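Local coordinates for protein glucose-6-phosphate isomerase (Chlamydia trachomatis D/UW-3/CX, PDB 6OTU) that catalyses the reversible isomerization of glucose 6-phosphate to fructose 6-phosphate, at residues Tyr168-Lys179 against Leu281-Ala289; Ser391-Val399 against Pro446-Pro455. All coordinates share one frame; numbering follows the deposited sequence.

Contact 1. Residues Tyr168-Lys179 against Leu281-Ala289; sequences YFAMQGSCPSDK and LGFAFGYEA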
loop_
_atom_site.group_PDB
_atom_site.type_symbol
_atom_site.label_atom_id
_atom_site.label_comp_id
_atom_site.label_asym_id
_atom_site.label_seq_id
_atom_site.Cartn_x
_atom_site.Cartn_y
_atom_site.Cartn_z
ATOM N N TYR A 168 16.861 -2.218 -1.341
ATOM C CA TYR A 168 17.370 -3.582 -1.370
ATOM C C TYR A 168 16.605 -4.429 -2.391
ATOM O O TYR A 168 17.210 -5.116 -3.225
ATOM C CB TYR A 168 17.304 -4.207 0.034
ATOM C CG TYR A 168 17.469 -5.707 -0.023
ATOM C CD1 TYR A 168 18.720 -6.275 -0.208
ATOM C CD2 TYR A 168 16.372 -6.549 0.031
ATOM C CE1 TYR A 168 18.873 -7.644 -0.311
ATOM C CE2 TYR A 168 16.511 -7.915 -0.071
ATOM C CZ TYR A 168 17.763 -8.464 -0.248
ATOM O OH TYR A 168 17.906 -9.841 -0.348
ATOM N N PHE A 169 15.267 -4.384 -2.355
ATOM C CA PHE A 169 14.507 -5.137 -3.350
ATOM C C PHE A 169 14.652 -4.547 -4.749
ATOM O O PHE A 169 14.533 -5.279 -5.738
ATOM C CB PHE A 169 13.035 -5.228 -2.946
ATOM C CG PHE A 169 12.804 -6.143 -1.782
ATOM C CD1 PHE A 169 12.635 -7.507 -1.975
ATOM C CD2 PHE A 169 12.812 -5.651 -0.482
ATOM C CE1 PHE A 169 12.446 -8.350 -0.888
ATOM C CE2 PHE A 169 12.622 -6.497 0.603
ATOM C CZ PHE A 169 12.440 -7.836 0.402
ATOM N N ALA A 170 14.922 -3.246 -4.864
ATOM C CA ALA A 170 15.108 -2.674 -6.196
ATOM C C ALA A 170 16.343 -3.252 -6.869
ATOM O O ALA A 170 16.348 -3.495 -8.082
ATOM C CB ALA A 170 15.224 -1.155 -6.115
ATOM N N MET A 171 17.394 -3.477 -6.095
ATOM C CA MET A 171 18.667 -3.919 -6.631
ATOM C C MET A 171 18.814 -5.427 -6.655
ATOM O O MET A 171 19.737 -5.928 -7.316
ATOM C CB MET A 171 19.812 -3.332 -5.807
ATOM C CG MET A 171 19.922 -1.850 -5.902
ATOM S SD MET A 171 21.221 -1.235 -4.811
ATOM C CE MET A 171 20.652 0.455 -4.702
ATOM N N GLN A 172 17.954 -6.146 -5.922
ATOM C CA GLN A 172 18.061 -7.597 -5.817
ATOM C C GLN A 172 18.141 -8.276 -7.187
ATOM O O GLN A 172 18.850 -9.272 -7.341
ATOM C CB GLN A 172 16.868 -8.112 -5.022
ATOM C CG GLN A 172 16.989 -9.497 -4.458
ATOM C CD GLN A 172 15.694 -9.920 -3.763
ATOM O OE1 GLN A 172 14.597 -9.770 -4.316
ATOM N NE2 GLN A 172 15.815 -10.436 -2.543
ATOM N N GLY A 173 17.451 -7.737 -8.199
ATOM C CA GLY A 173 17.424 -8.371 -9.504
ATOM C C GLY A 173 18.653 -8.130 -10.353
ATOM O O GLY A 173 18.875 -8.861 -11.325
ATOM N N SER A 174 19.460 -7.131 -10.003
ATOM C CA SER A 174 20.633 -6.765 -10.781
ATOM C C SER A 174 21.934 -7.311 -10.215
ATOM O O SER A 174 22.874 -7.523 -10.979
ATOM C CB SER A 174 20.757 -5.237 -10.882
ATOM O OG SER A 174 19.499 -4.615 -10.992
ATOM N N CYS A 175 22.027 -7.534 -8.903
ATOM C CA CYS A 175 23.316 -7.824 -8.281
ATOM C C CYS A 175 23.306 -9.241 -7.745
ATOM O O CYS A 175 22.471 -9.563 -6.881
ATOM C CB CYS A 175 23.604 -6.842 -7.151
ATOM S SG CYS A 175 23.410 -5.124 -7.638
ATOM N N PRO A 176 24.205 -10.104 -8.216
ATOM C CA PRO A 176 24.285 -11.466 -7.669
ATOM C C PRO A 176 24.607 -11.426 -6.182
ATOM O O PRO A 176 25.450 -10.646 -5.735
ATOM C CB PRO A 176 25.423 -12.110 -8.469
ATOM C CG PRO A 176 25.777 -11.117 -9.564
ATOM C CD PRO A 176 25.330 -9.782 -9.105
ATOM N N SER A 177 23.913 -12.267 -5.414
ATOM C CA SER A 177 24.055 -12.274 -3.965
ATOM C C SER A 177 23.488 -13.577 -3.411
ATOM O O SER A 177 22.444 -14.041 -3.867
ATOM C CB SER A 177 23.341 -11.061 -3.341
ATOM O OG SER A 177 23.002 -11.281 -1.978
ATOM N N ASP A 178 24.190 -14.164 -2.440
ATOM C CA ASP A 178 23.678 -15.290 -1.659
ATOM C C ASP A 178 23.316 -14.889 -0.228
ATOM O O ASP A 178 23.019 -15.759 0.596
ATOM C CB ASP A 178 24.691 -16.444 -1.651
ATOM C CG ASP A 178 26.092 -16.017 -1.177
ATOM O OD1 ASP A 178 26.374 -14.799 -1.066
ATOM O OD2 ASP A 178 26.921 -16.918 -0.914
ATOM N N LYS A 179 23.338 -13.593 0.086
ATOM C CA LYS A 179 22.977 -13.122 1.417
ATOM C C LYS A 179 21.475 -13.187 1.619
ATOM O O LYS A 179 20.692 -12.902 0.706
ATOM C CB LYS A 179 23.451 -11.685 1.630
ATOM C CG LYS A 179 24.939 -11.496 1.429
ATOM C CD LYS A 179 25.729 -12.578 2.163
ATOM C CE LYS A 179 27.238 -12.343 2.000
ATOM N NZ LYS A 179 28.076 -13.373 2.691
ATOM N N LEU A 281 22.802 -2.557 2.142
ATOM C CA LEU A 281 23.045 -2.650 0.706
ATOM C C LEU A 281 24.456 -3.143 0.431
ATOM O O LEU A 281 24.661 -4.030 -0.406
ATOM C CB LEU A 281 22.808 -1.296 0.036
ATOM C CG LEU A 281 21.380 -0.732 0.118
ATOM C CD1 LEU A 281 21.325 0.674 -0.467
ATOM C CD2 LEU A 281 20.375 -1.638 -0.567
ATOM N N GLY A 282 25.445 -2.582 1.131
ATOM C CA GLY A 282 26.817 -3.025 0.931
ATOM C C GLY A 282 27.023 -4.500 1.236
ATOM O O GLY A 282 27.728 -5.201 0.507
ATOM N N PHE A 283 26.396 -4.996 2.306
ATOM C CA PHE A 283 26.527 -6.409 2.652
ATOM C C PHE A 283 25.847 -7.298 1.616
ATOM O O PHE A 283 26.406 -8.324 1.204
ATOM C CB PHE A 283 25.945 -6.653 4.045
ATOM C CG PHE A 283 25.949 -8.093 4.473
ATOM C CD1 PHE A 283 27.057 -8.645 5.098
ATOM C CD2 PHE A 283 24.831 -8.896 4.278
ATOM C CE1 PHE A 283 27.056 -9.978 5.507
ATOM C CE2 PHE A 283 24.828 -10.219 4.687
ATOM C CZ PHE A 283 25.942 -10.762 5.302
ATOM N N ALA A 284 24.636 -6.928 1.195
ATOM C CA ALA A 284 23.912 -7.730 0.217
ATOM C C ALA A 284 24.690 -7.838 -1.084
ATOM O O ALA A 284 24.978 -8.939 -1.559
ATOM C CB ALA A 284 22.524 -7.132 -0.043
ATOM N N PHE A 285 25.060 -6.699 -1.660
ATOM C CA PHE A 285 25.520 -6.651 -3.037
ATOM C C PHE A 285 26.975 -6.244 -3.199
ATOM O O PHE A 285 27.441 -6.149 -4.341
ATOM C CB PHE A 285 24.625 -5.697 -3.840
ATOM C CG PHE A 285 23.155 -5.858 -3.543
ATOM C CD1 PHE A 285 22.503 -7.045 -3.842
ATOM C CD2 PHE A 285 22.423 -4.830 -2.969
ATOM C CE1 PHE A 285 21.157 -7.202 -3.568
ATOM C CE2 PHE A 285 21.073 -4.983 -2.707
ATOM C CZ PHE A 285 20.443 -6.171 -3.008
ATOM N N GLY A 286 27.701 -5.994 -2.111
ATOM C CA GLY A 286 29.092 -5.552 -2.204
ATOM C C GLY A 286 29.220 -4.043 -2.303
ATOM O O GLY A 286 28.320 -3.339 -2.768
ATOM N N TYR A 287 30.387 -3.540 -1.867
ATOM C CA TYR A 287 30.625 -2.098 -1.757
ATOM C C TYR A 287 30.361 -1.356 -3.064
ATOM O O TYR A 287 29.660 -0.334 -3.080
ATOM C CB TYR A 287 32.063 -1.849 -1.302
ATOM C CG TYR A 287 32.436 -0.389 -1.143
ATOM C CD1 TYR A 287 31.950 0.352 -0.084
ATOM C CD2 TYR A 287 33.300 0.241 -2.038
ATOM C CE1 TYR A 287 32.304 1.686 0.083
ATOM C CE2 TYR A 287 33.659 1.578 -1.881
ATOM C CZ TYR A 287 33.153 2.294 -0.813
ATOM O OH TYR A 287 33.481 3.621 -0.626
ATOM N N GLU A 288 30.941 -1.846 -4.167
ATOM C CA GLU A 288 30.868 -1.144 -5.446
ATOM C C GLU A 288 29.428 -0.896 -5.876
ATOM O O GLU A 288 29.144 0.110 -6.534
ATOM C CB GLU A 288 31.621 -1.935 -6.525
ATOM N N ALA A 289 28.503 -1.789 -5.513
ATOM C CA ALA A 289 27.106 -1.563 -5.869
ATOM C C ALA A 289 26.525 -0.387 -5.089
ATOM O O ALA A 289 25.736 0.398 -5.636
ATOM C CB ALA A 289 26.284 -2.833 -5.635
#
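The ring of Phe285 lies among Tyr168, Met171 and Cys175. Its chi1 of -43° sets CG beside its backbone N and sends the ring toward helix 162-172. There it runs nearly parallel to the Tyr168 ring (planes 18° apart) but slid off it, centroids 5.3 Å apart. Met171 contributes an off-centre CH-pi contact, CB 4.2 Å from the Phe285 centroid, and Cys175 SG approaches the same ring obliquely, 4.7 Å from its centroid. Ala284 CB lies over the face opposite Met171 O and meets the edge of the Tyr168 ring, 3.7 Å from CE1. Beyond these rings, the aliphatic chain of Lys179 crosses the Phe283 ring, CG lying 3.5 Å from CE2, and NZ goes on to the carbonyls of Arg146 and Phe149. Further out, Gln172 NE2 holds Tyr168 OH at 3.1 Å, and Pro466 of helix 466-487 covers Met171 and Cys175. The contact ties the helix and exit loop of a beta-alpha-beta crossover, just ahead of edge strand 180-184, to helix 275-285. Its cohesion is chiefly dispersion among rings, sulfurs and methyls, and the polar link between the segments is one weak, uncertain hydrogen bond, Ser177 OG to Ala284 O.

Contact 2. Residues Ser391-Val399 against Pro446-Pro455; sequences SLHQGTDIV and PNKRFKGNSP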
loop_
_atom_site.group_PDB
_atom_site.type_symbol
_atom_site.label_atom_id
_atom_site.label_comp_id
_atom_site.label_asym_id
_atom_site.label_seq_id
_atom_site.Cartn_x
_atom_site.Cartn_y
_atom_site.Cartn_z
ATOM N N SER A 391 -11.631 1.457 -10.301
ATOM C CA SER A 391 -12.093 2.762 -9.820
ATOM C C SER A 391 -11.452 3.928 -10.578
ATOM O O SER A 391 -12.092 4.970 -10.770
ATOM C CB SER A 391 -11.824 2.896 -8.315
ATOM O OG SER A 391 -12.468 4.044 -7.814
ATOM N N LEU A 392 -10.203 3.784 -11.014
ATOM C CA LEU A 392 -9.605 4.836 -11.831
ATOM C C LEU A 392 -10.372 5.010 -13.138
ATOM O O LEU A 392 -10.627 6.140 -13.564
ATOM C CB LEU A 392 -8.128 4.525 -12.090
ATOM C CG LEU A 392 -7.091 4.990 -11.040
ATOM C CD1 LEU A 392 -7.355 4.479 -9.665
ATOM C CD2 LEU A 392 -5.685 4.587 -11.444
ATOM N N HIS A 393 -10.799 3.896 -13.761
ATOM C CA HIS A 393 -11.486 3.943 -15.053
ATOM C C HIS A 393 -12.961 4.335 -14.932
ATOM O O HIS A 393 -13.502 4.945 -15.860
ATOM C CB HIS A 393 -11.385 2.583 -15.777
ATOM C CG HIS A 393 -10.056 2.336 -16.428
ATOM N ND1 HIS A 393 -9.563 3.126 -17.446
ATOM C CD2 HIS A 393 -9.112 1.392 -16.197
ATOM C CE1 HIS A 393 -8.368 2.688 -17.803
ATOM N NE2 HIS A 393 -8.067 1.642 -17.055
ATOM N N GLN A 394 -13.631 4.000 -13.814
ATOM C CA GLN A 394 -15.089 4.099 -13.759
ATOM C C GLN A 394 -15.646 4.538 -12.413
ATOM O O GLN A 394 -16.869 4.639 -12.283
ATOM C CB GLN A 394 -15.747 2.758 -14.144
ATOM C CG GLN A 394 -15.729 2.442 -15.635
ATOM C CD GLN A 394 -16.673 1.307 -15.978
ATOM O OE1 GLN A 394 -16.788 0.342 -15.225
ATOM N NE2 GLN A 394 -17.367 1.420 -17.112
ATOM N N GLY A 395 -14.808 4.792 -11.413
ATOM C CA GLY A 395 -15.279 5.351 -10.165
ATOM C C GLY A 395 -15.592 6.828 -10.293
ATOM O O GLY A 395 -15.441 7.446 -11.343
ATOM N N THR A 396 -16.010 7.409 -9.178
ATOM C CA THR A 396 -16.519 8.771 -9.158
ATOM C C THR A 396 -15.436 9.833 -8.925
ATOM O O THR A 396 -15.727 11.024 -9.045
ATOM C CB THR A 396 -17.625 8.893 -8.084
ATOM O OG1 THR A 396 -17.115 8.491 -6.809
ATOM C CG2 THR A 396 -18.809 7.991 -8.417
ATOM N N ASP A 397 -14.197 9.453 -8.621
ATOM C CA ASP A 397 -13.173 10.415 -8.223
ATOM C C ASP A 397 -11.933 10.243 -9.096
ATOM O O ASP A 397 -11.443 9.123 -9.270
ATOM C CB ASP A 397 -12.768 10.255 -6.746
ATOM C CG ASP A 397 -13.924 10.479 -5.765
ATOM O OD1 ASP A 397 -15.065 10.030 -6.009
ATOM O OD2 ASP A 397 -13.668 11.074 -4.705
ATOM N N ILE A 398 -11.402 11.357 -9.600
ATOM C CA ILE A 398 -10.177 11.315 -10.391
ATOM C C ILE A 398 -8.984 11.060 -9.481
ATOM O O ILE A 398 -8.836 11.689 -8.423
ATOM C CB ILE A 398 -10.013 12.618 -11.179
ATOM C CG1 ILE A 398 -11.208 12.805 -12.125
ATOM C CG2 ILE A 398 -8.643 12.648 -11.907
ATOM C CD1 ILE A 398 -11.418 11.663 -13.087
ATOM N N VAL A 399 -8.142 10.112 -9.877
ATOM C CA VAL A 399 -6.873 9.814 -9.216
ATOM C C VAL A 399 -5.748 10.008 -10.227
ATOM O O VAL A 399 -5.628 9.224 -11.181
ATOM C CB VAL A 399 -6.846 8.383 -8.656
ATOM C CG1 VAL A 399 -5.489 8.107 -8.017
ATOM C CG2 VAL A 399 -7.982 8.163 -7.664
ATOM N N PRO A 446 -24.029 2.314 -20.688
ATOM C CA PRO A 446 -23.355 3.109 -19.649
ATOM C C PRO A 446 -22.401 2.286 -18.790
ATOM O O PRO A 446 -21.387 2.825 -18.338
ATOM C CB PRO A 446 -24.517 3.682 -18.821
ATOM C CG PRO A 446 -25.733 3.490 -19.636
ATOM C CD PRO A 446 -25.486 2.282 -20.497
ATOM N N ASN A 447 -22.670 0.988 -18.584
ATOM C CA ASN A 447 -21.774 0.143 -17.799
ATOM C C ASN A 447 -20.400 -0.013 -18.449
ATOM O O ASN A 447 -19.439 -0.397 -17.770
ATOM C CB ASN A 447 -22.406 -1.236 -17.583
ATOM C CG ASN A 447 -21.991 -1.872 -16.258
ATOM O OD1 ASN A 447 -21.852 -1.184 -15.256
ATOM N ND2 ASN A 447 -21.795 -3.190 -16.253
ATOM N N LYS A 448 -20.284 0.273 -19.742
ATOM C CA LYS A 448 -19.063 0.019 -20.492
ATOM C C LYS A 448 -18.433 1.301 -21.002
ATOM O O LYS A 448 -17.593 1.245 -21.907
ATOM C CB LYS A 448 -19.325 -0.914 -21.682
ATOM C CG LYS A 448 -19.735 -2.333 -21.350
ATOM C CD LYS A 448 -20.460 -2.936 -22.564
ATOM C CE LYS A 448 -20.102 -4.397 -22.820
ATOM N NZ LYS A 448 -20.702 -5.329 -21.829
ATOM N N ARG A 449 -18.829 2.455 -20.487
ATOM C CA ARG A 449 -18.206 3.667 -20.973
ATOM C C ARG A 449 -17.203 4.204 -19.957
ATOM O O ARG A 449 -17.276 3.938 -18.751
ATOM C CB ARG A 449 -19.237 4.726 -21.383
ATOM C CG ARG A 449 -20.178 5.235 -20.346
ATOM C CD ARG A 449 -20.990 6.397 -20.933
ATOM N NE ARG A 449 -22.034 5.938 -21.854
ATOM C CZ ARG A 449 -23.342 6.087 -21.643
ATOM N NH1 ARG A 449 -23.773 6.690 -20.540
ATOM N NH2 ARG A 449 -24.220 5.634 -22.533
ATOM N N PHE A 450 -16.211 4.906 -20.496
ATOM C CA PHE A 450 -15.040 5.366 -19.768
ATOM C C PHE A 450 -14.887 6.844 -20.100
ATOM O O PHE A 450 -14.679 7.199 -21.262
ATOM C CB PHE A 450 -13.811 4.544 -20.170
ATOM C CG PHE A 450 -13.995 3.056 -19.968
ATOM C CD1 PHE A 450 -13.679 2.463 -18.758
ATOM C CD2 PHE A 450 -14.508 2.261 -20.977
ATOM C CE1 PHE A 450 -13.865 1.093 -18.565
ATOM C CE2 PHE A 450 -14.688 0.893 -20.791
ATOM C CZ PHE A 450 -14.369 0.313 -19.588
ATOM N N LYS A 451 -15.054 7.702 -19.086
ATOM C CA LYS A 451 -15.135 9.141 -19.313
ATOM C C LYS A 451 -13.776 9.731 -19.638
ATOM O O LYS A 451 -13.699 10.766 -20.310
ATOM C CB LYS A 451 -15.739 9.836 -18.086
ATOM C CG LYS A 451 -17.056 9.189 -17.579
ATOM C CD LYS A 451 -17.701 9.968 -16.399
ATOM C CE LYS A 451 -18.285 9.042 -15.306
ATOM N NZ LYS A 451 -17.316 8.720 -14.188
ATOM N N GLY A 452 -12.698 9.098 -19.171
ATOM C CA GLY A 452 -11.372 9.567 -19.512
ATOM C C GLY A 452 -11.035 10.831 -18.736
ATOM O O GLY A 452 -11.617 11.130 -17.691
ATOM N N ASN A 453 -10.079 11.586 -19.284
ATOM C CA ASN A 453 -9.565 12.807 -18.657
ATOM C C ASN A 453 -8.976 12.543 -17.278
ATOM O O ASN A 453 -8.927 13.436 -16.435
ATOM C CB ASN A 453 -10.635 13.901 -18.570
ATOM C CG ASN A 453 -10.556 14.871 -19.734
ATOM O OD1 ASN A 453 -9.480 15.081 -20.301
ATOM N ND2 ASN A 453 -11.688 15.450 -20.109
ATOM N N SER A 454 -8.501 11.324 -17.043
ATOM C CA SER A 454 -7.826 11.005 -15.797
ATOM C C SER A 454 -6.327 11.096 -16.063
ATOM O O SER A 454 -5.804 10.330 -16.894
ATOM C CB SER A 454 -8.225 9.610 -15.305
ATOM O OG SER A 454 -7.307 9.064 -14.387
ATOM N N PRO A 455 -5.611 12.029 -15.435
ATOM C CA PRO A 455 -4.254 12.358 -15.889
ATOM C C PRO A 455 -3.195 11.384 -15.387
ATOM O O PRO A 455 -3.337 10.729 -14.353
ATOM C CB PRO A 455 -4.022 13.758 -15.302
ATOM C CG PRO A 455 -4.885 13.793 -14.093
ATOM C CD PRO A 455 -6.096 12.964 -14.399
HETATM O O HOH W 1 -8.813 8.517 -12.262
HETATM O O HOH W 2 -11.531 8.701 -15.642
HETATM O O HOH W 3 -15.637 6.594 -16.553
HETATM O O HOH W 4 -12.187 6.651 -17.526
HETATM O O HOH W 5 -19.138 -0.230 -14.466
#
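Gln394 reaches the loop 446-455 because chi1 (-75°) sets CG beside its backbone N and chi2 (-166°) keeps the chain extended, so the amide lies over one face of Phe450. Amide and ring planes are 22° apart, with CG 3.7 Å from Phe450 CE1. Both N-H groups of the amide are spent on loop carbonyls: NE2 gives one to Asn447 O at 2.8 Å and the other to Arg449 O at 3.0 Å. The two bonds are almost straight and lie close to the amide plane, though each arrives above the plane of its carbonyl. OE1 takes a hydrogen bond from Gln390 NE2, which helps fix the flip. His393 CB touches the edge of the Phe450 ring, while His393 NE2 turns to Gln433. Beyond the ring, His393 O receives two waters, one reached by Lys451 N and the other by Gly452 N, and a further water joins Leu392 O, Val399 N (2.9 Å) and Ser454 OG (2.7 Å). At the far end Ile398 CG2 packs on Pro455 CD at 3.6 Å. The second subunit closes over this region: its Leu499 packs on Phe450, and its Arg325 and Arg371 form salt bridges with Asp397. Between side chains, His393 stands about 10 Å from His386, a probable active-site residue; the Gln394 side chain is about 12 Å from bound glucose-6-phosphate, near the site without joining it. Carbonyls at the end of helix 389-394 are thus satisfied through ordered water, whereas the doubly bonded amide fixes the loop directly.

How the contacts relate
Contact 1 closes before contact 2 opens, and the two stand about 40 Å apart between centres, about 22 Å at the nearest atoms, without touching. They lie beside different sheets of the phosphoglucose isomerase fold: segment 168-179 leads into strand 180-184 of the five-stranded parallel sheet, while 281-289 lies on the helices after that sheet's last strand, 258-262. Both segments of contact 2 lead into neighbouring strands, 401-406 and 456-461, of the mixed sheet. Strand 456-461 is followed by helix 466-487, whose Pro466 touches Met171 and Cys175. Both regions reach the second subunit, contact 1 through Ser177 O to its Arg197, contact 2 far more extensively.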